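Local coordinates for protein DNA ligase (Alteromonas mediterranea, PDB 6GDR) that probably seals nicks in DNA as a minimal ATP-dependent ligase, carrying AMP in its nucleotide pocket, at residues Ile55-Phe61 against Trp125-Phe130; Ala218-Phe224 against Ser236-Thr241. All coordinates share one frame; numbering follows the deposited sequence.

Interaction 1: residues Ile55-Phe61 against Trp125-Phe130. Unlike the reference sequence in segment 55-61: D56 (reference Ala). Unlike the reference sequence in segment 125-130: V128 (reference Ile).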
loop_
_atom_site.group_PDB
_atom_site.type_symbol
_atom_site.label_atom_id
_atom_site.label_comp_id
_atom_site.label_asym_id
_atom_site.label_seq_id
_atom_site.Cartn_x
_atom_site.Cartn_y
_atom_site.Cartn_z
ATOM N N ILE D 55 -6.406 -16.119 -5.322
ATOM C CA ILE D 55 -5.201 -15.868 -6.102
ATOM C C ILE D 55 -4.789 -17.188 -6.742
ATOM O O ILE D 55 -4.600 -18.193 -6.049
ATOM C CB ILE D 55 -4.077 -15.295 -5.224
ATOM C CG1 ILE D 55 -4.511 -13.948 -4.635
ATOM C CG2 ILE D 55 -2.793 -15.139 -6.030
ATOM C CD1 ILE D 55 -3.555 -13.376 -3.605
ATOM N N ASP D 56 -4.661 -17.189 -8.071
ATOM C CA ASP D 56 -4.391 -18.416 -8.820
ATOM C C ASP D 56 -2.882 -18.556 -9.002
ATOM O O ASP D 56 -2.309 -18.229 -10.044
ATOM C CB ASP D 56 -5.126 -18.395 -10.155
ATOM C CG ASP D 56 -5.124 -19.745 -10.842
ATOM O OD1 ASP D 56 -4.615 -20.717 -10.245
ATOM O OD2 ASP D 56 -5.629 -19.835 -11.981
ATOM N N ALA D 57 -2.225 -19.067 -7.949
ATOM C CA ALA D 57 -0.779 -19.215 -7.955
ATOM C C ALA D 57 -0.383 -20.650 -8.280
ATOM O O ALA D 57 -1.121 -21.590 -7.971
ATOM C CB ALA D 57 -0.193 -18.830 -6.594
ATOM N N PRO D 58 0.779 -20.866 -8.901
ATOM C CA PRO D 58 1.221 -22.241 -9.164
ATOM C C PRO D 58 1.382 -23.031 -7.874
ATOM O O PRO D 58 1.609 -22.471 -6.799
ATOM C CB PRO D 58 2.565 -22.054 -9.878
ATOM C CG PRO D 58 2.519 -20.674 -10.431
ATOM C CD PRO D 58 1.712 -19.874 -9.461
ATOM N N ALA D 59 1.263 -24.355 -7.992
ATOM C CA ALA D 59 1.382 -25.216 -6.817
ATOM C C ALA D 59 2.779 -25.143 -6.216
ATOM O O ALA D 59 2.936 -25.153 -4.989
ATOM C CB ALA D 59 1.033 -26.656 -7.188
ATOM N N TRP D 60 3.809 -25.070 -7.062
ATOM C CA TRP D 60 5.175 -24.993 -6.555
ATOM C C TRP D 60 5.406 -23.711 -5.766
ATOM O O TRP D 60 6.247 -23.683 -4.859
ATOM C CB TRP D 60 6.175 -25.088 -7.709
ATOM C CG TRP D 60 6.063 -23.970 -8.701
ATOM C CD1 TRP D 60 5.369 -23.982 -9.876
ATOM C CD2 TRP D 60 6.665 -22.672 -8.605
ATOM N NE1 TRP D 60 5.501 -22.774 -10.517
ATOM C CE2 TRP D 60 6.291 -21.953 -9.757
ATOM C CE3 TRP D 60 7.482 -22.049 -7.657
ATOM C CZ2 TRP D 60 6.708 -20.642 -9.987
ATOM C CZ3 TRP D 60 7.894 -20.749 -7.887
ATOM C CH2 TRP D 60 7.506 -20.060 -9.042
ATOM N N PHE D 61 4.673 -22.644 -6.093
ATOM C CA PHE D 61 4.847 -21.382 -5.385
ATOM C C PHE D 61 4.491 -21.514 -3.910
ATOM O O PHE D 61 5.048 -20.795 -3.071
ATOM C CB PHE D 61 3.994 -20.297 -6.043
ATOM C CG PHE D 61 4.315 -18.906 -5.577
ATOM C CD1 PHE D 61 5.316 -18.173 -6.190
ATOM C CD2 PHE D 61 3.616 -18.332 -4.530
ATOM C CE1 PHE D 61 5.615 -16.892 -5.766
ATOM C CE2 PHE D 61 3.910 -17.051 -4.101
ATOM C CZ PHE D 61 4.913 -16.332 -4.721
ATOM N N TRP D 125 5.644 -16.195 -12.056
ATOM C CA TRP D 125 5.800 -16.151 -10.608
ATOM C C TRP D 125 7.216 -16.474 -10.151
ATOM O O TRP D 125 7.452 -16.529 -8.939
ATOM C CB TRP D 125 4.826 -17.133 -9.953
ATOM C CG TRP D 125 3.384 -16.788 -10.159
ATOM C CD1 TRP D 125 2.694 -16.808 -11.337
ATOM C CD2 TRP D 125 2.449 -16.382 -9.153
ATOM N NE1 TRP D 125 1.390 -16.433 -11.128
ATOM C CE2 TRP D 125 1.213 -16.167 -9.795
ATOM C CE3 TRP D 125 2.537 -16.176 -7.774
ATOM C CZ2 TRP D 125 0.076 -15.757 -9.105
ATOM C CZ3 TRP D 125 1.407 -15.768 -7.090
ATOM C CH2 TRP D 125 0.193 -15.563 -7.757
ATOM N N ALA D 126 8.153 -16.690 -11.076
ATOM C CA ALA D 126 9.491 -17.128 -10.690
ATOM C C ALA D 126 10.134 -16.146 -9.716
ATOM O O ALA D 126 10.708 -16.551 -8.698
ATOM C CB ALA D 126 10.361 -17.301 -11.935
ATOM N N LYS D 127 10.043 -14.849 -10.008
ATOM C CA LYS D 127 10.681 -13.820 -9.199
ATOM C C LYS D 127 9.702 -13.126 -8.256
ATOM O O LYS D 127 9.974 -12.011 -7.799
ATOM C CB LYS D 127 11.370 -12.799 -10.107
ATOM C CG LYS D 127 12.647 -13.328 -10.753
ATOM C CD LYS D 127 13.818 -13.314 -9.776
ATOM C CE LYS D 127 14.909 -14.297 -10.179
ATOM N NZ LYS D 127 14.710 -15.643 -9.569
ATOM N N VAL D 128 8.577 -13.766 -7.949
ATOM C CA VAL D 128 7.620 -13.257 -6.977
ATOM C C VAL D 128 7.895 -13.922 -5.638
ATOM O O VAL D 128 8.302 -15.088 -5.569
ATOM C CB VAL D 128 6.166 -13.505 -7.432
ATOM C CG1 VAL D 128 5.176 -13.066 -6.359
ATOM C CG2 VAL D 128 5.891 -12.773 -8.736
ATOM N N ARG D 129 7.669 -13.173 -4.560
ATOM C CA ARG D 129 7.866 -13.679 -3.210
ATOM C C ARG D 129 6.700 -13.251 -2.332
ATOM O O ARG D 129 6.015 -12.262 -2.605
ATOM C CB ARG D 129 9.189 -13.184 -2.609
ATOM C CG ARG D 129 10.427 -13.729 -3.303
ATOM C CD ARG D 129 11.671 -13.516 -2.457
ATOM N NE ARG D 129 11.994 -12.100 -2.302
ATOM C CZ ARG D 129 12.874 -11.623 -1.427
ATOM N NH1 ARG D 129 13.102 -10.319 -1.360
ATOM N NH2 ARG D 129 13.522 -12.447 -0.613
ATOM N N PHE D 130 6.484 -14.016 -1.265
ATOM C CA PHE D 130 5.420 -13.753 -0.299
ATOM C C PHE D 130 6.071 -13.146 0.939
ATOM O O PHE D 130 6.548 -13.854 1.826
ATOM C CB PHE D 130 4.655 -15.032 0.021
ATOM C CG PHE D 130 3.578 -14.856 1.055
ATOM C CD1 PHE D 130 2.344 -14.335 0.705
ATOM C CD2 PHE D 130 3.796 -15.222 2.372
ATOM C CE1 PHE D 130 1.350 -14.177 1.653
ATOM C CE2 PHE D 130 2.807 -15.066 3.323
ATOM C CZ PHE D 130 1.582 -14.544 2.963
#
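F61 and W125 mark the closest backbone approach, their CA atoms 7.5 Å apart, so that side chains fill the gap between a loop leading into helix 59-62 and the turn before strand 129-134. The indole of W125 is the centrepiece. P58 CD lies 3.5 Å from the centroid of the five-membered ring of W125, only 8° off the normal, while A57 CB sits over the six-membered ring, 3.7 Å from that centroid; both are CH-pi contacts, made by a compact proline ring and a small methyl group, which can lie close against the indole. At the rim, I55 CG2 touches W125 CH2 in the indole plane. In the nucleotidyltransferase domain of an ATP-dependent ligase, this joins the loop after strand 47-48 to the turn that leads into strand 129-134, both strands belonging to the same mixed sheet. The first torsion of F61 (chi1 -168°) swings its ring away from the backbone N, and its face meets the indole edge: a T-shaped pair, planes at 73°, W125 CE3 standing over the phenyl centre. The phenyl tip continues to V128, where F61 CZ meets CG1 at 3.7 Å. On the more exposed side, W60 lays its ring edge by the W125 carbonyl, CH2 to O 3.5 Å.

Interaction 2: residues Ala218-Phe224 against Ser236-Thr241; sequences AKVLAHF and SLLVET. Unlike the reference sequence in segment 218-224: F224 (reference Leu).
V220, L237 and V239 pack on one face of an antiparallel ladder, the buried side of the contact, with H223 partly exposed at its end. H223 and L237 run alongside each other in the same direction, with H223 CD2 3.6 Å from L237 CD2, and V220 CG2 reaches L237 CB obliquely. A218, small enough to let the neighbouring strand come close, brings its CB to 3.7 Å from V239 CB. Beta-branched and leucine side chains suit this face, which continues onto V268 of strand 267-272 and F253. H223 NE2 is satisfied by the carbonyl of P262.

The two short segments are antiparallel but strongly twisted, 138° between their directions, and a bulge breaks the regular alternation. L221 and A222 both stand opposite L238, a classic beta bulge in the first hairpin of the OB-fold domain. Within the bulge L238 N donates to A222 O at 3.0 Å; beyond it F224 N donates to S236 O at the same length. Before it, K219 N reaches E240 O at 2.8 Å, but the return bond is weak; the L221 N to L238 O separation is too short to be taken literally.

The other face, with K219, A222, F224, L238, E240 and the buried S236, is the side nearer solvent. F224 presents its ring edge to L238, CE2 to CB 3.9 Å, and forms a cation-pi pair with K248. L221, a bulge residue directed at the partner strand, rests its tip on the aliphatic part of E240, CD1 to CB 3.7 Å. K219 NZ and E240 OE2 remain 5.4 Å apart, too far for a salt bridge. At the buried end of this face, S236 OG lies 3.3 Å from F224 CB and forms a hydrogen bond with a DNA phosphate, a task suited to a short hydroxyl.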
loop_
_atom_site.group_PDB
_atom_site.type_symbol
_atom_site.label_atom_id
_atom_site.label_comp_id
_atom_site.label_asym_id
_atom_site.label_seq_id
_atom_site.Cartn_x
_atom_site.Cartn_y
_atom_site.Cartn_z
ATOM N N ALA D 218 -1.326 22.051 -12.340
ATOM C CA ALA D 218 -1.819 21.586 -13.626
ATOM C C ALA D 218 -2.963 22.485 -14.067
ATOM O O ALA D 218 -3.685 23.045 -13.238
ATOM C CB ALA D 218 -2.286 20.128 -13.559
ATOM N N LYS D 219 -3.121 22.614 -15.381
ATOM C CA LYS D 219 -4.170 23.437 -15.969
ATOM C C LYS D 219 -5.374 22.566 -16.301
ATOM O O LYS D 219 -5.238 21.549 -16.989
ATOM C CB LYS D 219 -3.664 24.141 -17.229
ATOM C CG LYS D 219 -4.717 24.987 -17.938
ATOM C CD LYS D 219 -4.128 25.765 -19.110
ATOM C CE LYS D 219 -3.525 24.840 -20.160
ATOM N NZ LYS D 219 -3.097 25.577 -21.381
ATOM N N VAL D 220 -6.546 22.970 -15.812
ATOM C CA VAL D 220 -7.770 22.223 -16.076
ATOM C C VAL D 220 -8.163 22.397 -17.536
ATOM O O VAL D 220 -8.219 23.519 -18.055
ATOM C CB VAL D 220 -8.897 22.676 -15.132
ATOM C CG1 VAL D 220 -9.078 24.187 -15.164
ATOM C CG2 VAL D 220 -10.210 21.975 -15.478
ATOM N N LEU D 221 -8.443 21.276 -18.208
ATOM C CA LEU D 221 -8.785 21.281 -19.623
ATOM C C LEU D 221 -10.256 21.009 -19.903
ATOM O O LEU D 221 -10.742 21.394 -20.970
ATOM C CB LEU D 221 -7.951 20.233 -20.377
ATOM C CG LEU D 221 -6.431 20.322 -20.243
ATOM C CD1 LEU D 221 -5.774 19.238 -21.084
ATOM C CD2 LEU D 221 -5.917 21.694 -20.649
ATOM N N ALA D 222 -10.970 20.359 -18.989
ATOM C CA ALA D 222 -12.366 20.013 -19.224
ATOM C C ALA D 222 -12.971 19.529 -17.914
ATOM O O ALA D 222 -12.260 19.217 -16.956
ATOM C CB ALA D 222 -12.504 18.947 -20.314
ATOM N N HIS D 223 -14.300 19.475 -17.890
ATOM C CA HIS D 223 -15.060 18.980 -16.755
ATOM C C HIS D 223 -15.711 17.650 -17.113
ATOM O O HIS D 223 -15.963 17.361 -18.286
ATOM C CB HIS D 223 -16.139 19.981 -16.331
ATOM C CG HIS D 223 -15.598 21.308 -15.901
ATOM N ND1 HIS D 223 -16.412 22.354 -15.519
ATOM C CD2 HIS D 223 -14.327 21.761 -15.787
ATOM C CE1 HIS D 223 -15.665 23.393 -15.192
ATOM N NE2 HIS D 223 -14.396 23.061 -15.346
ATOM N N PHE D 224 -15.984 16.844 -16.090
ATOM C CA PHE D 224 -16.661 15.566 -16.261
ATOM C C PHE D 224 -17.776 15.459 -15.234
ATOM O O PHE D 224 -17.542 15.644 -14.035
ATOM C CB PHE D 224 -15.688 14.394 -16.121
ATOM C CG PHE D 224 -14.857 14.151 -17.347
ATOM C CD1 PHE D 224 -15.401 13.511 -18.448
ATOM C CD2 PHE D 224 -13.536 14.561 -17.401
ATOM C CE1 PHE D 224 -14.644 13.284 -19.580
ATOM C CE2 PHE D 224 -12.774 14.337 -18.532
ATOM C CZ PHE D 224 -13.329 13.698 -19.622
ATOM N N SER D 236 -14.965 15.048 -11.978
ATOM C CA SER D 236 -13.518 15.107 -12.111
ATOM C C SER D 236 -13.149 16.217 -13.082
ATOM O O SER D 236 -14.001 16.778 -13.776
ATOM C CB SER D 236 -12.947 13.765 -12.580
ATOM O OG SER D 236 -13.462 13.410 -13.852
ATOM N N LEU D 237 -11.854 16.526 -13.123
ATOM C CA LEU D 237 -11.307 17.555 -13.996
ATOM C C LEU D 237 -10.160 16.963 -14.796
ATOM O O LEU D 237 -9.268 16.325 -14.228
ATOM C CB LEU D 237 -10.810 18.761 -13.191
ATOM C CG LEU D 237 -11.804 19.420 -12.236
ATOM C CD1 LEU D 237 -11.102 20.486 -11.414
ATOM C CD2 LEU D 237 -12.974 20.016 -12.999
ATOM N N LEU D 238 -10.179 17.174 -16.110
ATOM C CA LEU D 238 -9.073 16.751 -16.965
ATOM C C LEU D 238 -8.001 17.829 -16.908
ATOM O O LEU D 238 -8.075 18.835 -17.616
ATOM C CB LEU D 238 -9.545 16.512 -18.394
ATOM C CG LEU D 238 -8.445 16.107 -19.382
ATOM C CD1 LEU D 238 -7.765 14.810 -18.953
ATOM C CD2 LEU D 238 -9.008 15.973 -20.788
ATOM N N VAL D 239 -6.999 17.620 -16.062
ATOM C CA VAL D 239 -5.934 18.580 -15.874
ATOM C C VAL D 239 -4.723 18.143 -16.690
ATOM O O VAL D 239 -4.653 17.024 -17.193
ATOM C CB VAL D 239 -5.574 18.753 -14.378
ATOM C CG1 VAL D 239 -6.794 19.204 -13.588
ATOM C CG2 VAL D 239 -5.010 17.461 -13.801
ATOM N N GLU D 240 -3.750 19.041 -16.822
ATOM C CA GLU D 240 -2.535 18.758 -17.574
ATOM C C GLU D 240 -1.371 19.476 -16.912
ATOM O O GLU D 240 -1.475 20.662 -16.587
ATOM C CB GLU D 240 -2.676 19.194 -19.036
ATOM C CG GLU D 240 -1.382 19.128 -19.835
ATOM C CD GLU D 240 -1.603 19.355 -21.317
ATOM O OE1 GLU D 240 -2.102 18.433 -21.995
ATOM O OE2 GLU D 240 -1.286 20.461 -21.801
ATOM N N THR D 241 -0.272 18.757 -16.716
ATOM C CA THR D 241 0.896 19.334 -16.078
ATOM C C THR D 241 1.724 20.114 -17.093
ATOM O O THR D 241 1.629 19.880 -18.301
ATOM C CB THR D 241 1.751 18.238 -15.447
ATOM O OG1 THR D 241 2.302 17.404 -16.473
ATOM C CG2 THR D 241 0.923 17.389 -14.495
#

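How the interactions relate
From the N terminus, interaction 1 comes first: residues 55-61 meet 125-130 across a long loop of 63 residues that takes in strand 70-75 and helix 81-89. It closes before interaction 2 opens, so the two are in series and neither nests nor crosses. The chain then completes the nucleotidyltransferase domain, including strand 207-210 with K209 of the AMP pocket, and enters strand 214-225. There interaction 2 closes a short hairpin, 11 residues intervening between 218-224 and 236-241. Their centres are about 40 Å apart: interaction 1 ties together parts of the AMP-binding domain, and interaction 2 two neighbouring strands of the OB-fold sheet beside bound DNA.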